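Side-chain contact in 2,3-dihydroxy-2,3-dihydrophenylpropionate dehydrogenase (PDB 5XTF), which catalyses the NAD-dependent oxidation of naphthalene cis-dihydrodiol to 1,2-dihydroxynaphthalene, a step in aromatic hydrocarbon breakdown: residues 239-242 with 243-247. Residues are numbered along the deposited sequence; the frame is centred on the assembly and turned at random.
Sequences FAAK and PEDVV
In D245, CG stands beside its own backbone N and anti to the carbonyl carbon (chi1 -64°), which turns the carboxylate back over the chain toward K242. OD2 meets the amide of K242 at 3.0 Å from N, a weak bond bent to 133° at the hydrogen. The return bond is firmer: D245 N gives its hydrogen to K242 O at 2.7 Å and 162°, arriving well above the carbonyl plane. One aspartate thus grips both polar backbone groups of the residue three places earlier, one through its side chain and the other through its amide. P243 and E244 form the bend between these bonds, and V246 N continues the tight winding by bonding to P243 O at 3.2 Å. It is a short 3-10 turn with proline in its first position, and it leads into helix 248-254 of the Rossmann-type SDR fold. The methyl of A241 lies beside the carboxylate, at its OD2 edge, with CB 3.8 Å from D245 OD2. The same methyl touches V246, with A241 CB 4.2 Å from CG1. V246 also packs against I35, and it lies near T204; both residues belong to the NAD site, which has no cofactor in this chain. F261 of the second subunit covers A241 and V246, while K260 of that subunit forms a long, weak ion pair with D245 OD1.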
loop_
_atom_site.group_PDB
_atom_site.type_symbol
_atom_site.label_atom_id
_atom_site.label_comp_id
_atom_site.label_asym_id
_atom_site.label_seq_id
_atom_site.Cartn_x
_atom_site.Cartn_y
_atom_site.Cartn_z
ATOM N N PHE B 239 17.887 -16.682 -5.731
ATOM C CA PHE B 239 18.819 -16.420 -6.812
ATOM C C PHE B 239 18.617 -14.998 -7.293
ATOM O O PHE B 239 17.588 -14.369 -7.022
ATOM C CB PHE B 239 18.650 -17.418 -7.961
ATOM C CG PHE B 239 17.430 -17.196 -8.802
ATOM C CD1 PHE B 239 17.521 -16.534 -10.022
ATOM C CD2 PHE B 239 16.194 -17.683 -8.400
ATOM C CE1 PHE B 239 16.393 -16.339 -10.812
ATOM C CE2 PHE B 239 15.059 -17.493 -9.186
ATOM C CZ PHE B 239 15.156 -16.824 -10.391
ATOM N N ALA B 240 19.638 -14.484 -7.972
ATOM C CA ALA B 240 19.562 -13.201 -8.650
ATOM C C ALA B 240 19.221 -13.450 -10.110
ATOM O O ALA B 240 19.770 -14.358 -10.744
ATOM C CB ALA B 240 20.875 -12.430 -8.529
ATOM N N ALA B 241 18.286 -12.667 -10.630
ATOM C CA ALA B 241 17.815 -12.853 -11.990
ATOM C C ALA B 241 18.665 -12.051 -12.961
ATOM O O ALA B 241 19.108 -10.937 -12.659
ATOM C CB ALA B 241 16.348 -12.440 -12.115
ATOM N N LYS B 242 18.908 -12.649 -14.120
ATOM C CA LYS B 242 19.474 -11.932 -15.242
ATOM C C LYS B 242 18.425 -10.981 -15.809
ATOM O O LYS B 242 17.227 -11.279 -15.772
ATOM C CB LYS B 242 19.914 -12.916 -16.331
ATOM C CG LYS B 242 20.929 -13.982 -15.899
ATOM C CD LYS B 242 22.382 -13.498 -16.054
ATOM C CE LYS B 242 23.369 -14.636 -16.303
ATOM N NZ LYS B 242 24.440 -14.733 -15.274
ATOM N N PRO B 243 18.842 -9.837 -16.349
ATOM C CA PRO B 243 17.870 -8.930 -16.986
ATOM C C PRO B 243 16.951 -9.627 -17.981
ATOM O O PRO B 243 15.784 -9.232 -18.123
ATOM C CB PRO B 243 18.764 -7.890 -17.668
ATOM C CG PRO B 243 20.038 -7.895 -16.849
ATOM C CD PRO B 243 20.223 -9.311 -16.393
ATOM N N GLU B 244 17.443 -10.669 -18.664
ATOM C CA GLU B 244 16.623 -11.426 -19.607
ATOM C C GLU B 244 15.410 -12.056 -18.939
ATOM O O GLU B 244 14.445 -12.397 -19.628
ATOM C CB GLU B 244 17.460 -12.527 -20.279
ATOM C CG GLU B 244 17.434 -13.881 -19.537
ATOM C CD GLU B 244 18.438 -14.906 -20.071
ATOM O OE1 GLU B 244 19.591 -14.521 -20.366
ATOM O OE2 GLU B 244 18.074 -16.104 -20.187
ATOM N N ASP B 245 15.441 -12.222 -17.622
ATOM C CA ASP B 245 14.376 -12.921 -16.922
ATOM C C ASP B 245 13.203 -12.029 -16.554
ATOM O O ASP B 245 12.134 -12.552 -16.216
ATOM C CB ASP B 245 14.905 -13.572 -15.635
ATOM C CG ASP B 245 15.941 -14.660 -15.894
ATOM O OD1 ASP B 245 15.802 -15.443 -16.870
ATOM O OD2 ASP B 245 16.908 -14.728 -15.103
ATOM N N VAL B 246 13.356 -10.708 -16.612
ATOM C CA VAL B 246 12.370 -9.825 -16.008
ATOM C C VAL B 246 11.559 -9.057 -17.056
ATOM O O VAL B 246 10.836 -8.121 -16.706
ATOM C CB VAL B 246 13.028 -8.881 -14.986
ATOM C CG1 VAL B 246 13.876 -9.689 -14.004
ATOM C CG2 VAL B 246 13.874 -7.818 -15.675
ATOM N N VAL B 247 11.608 -9.467 -18.327
ATOM C CA VAL B 247 10.988 -8.671 -19.387
ATOM C C VAL B 247 9.522 -9.004 -19.647
ATOM O O VAL B 247 8.806 -8.168 -20.217
ATOM C CB VAL B 247 11.760 -8.819 -20.710
ATOM C CG1 VAL B 247 13.190 -8.310 -20.549
ATOM C CG2 VAL B 247 11.739 -10.271 -21.180
#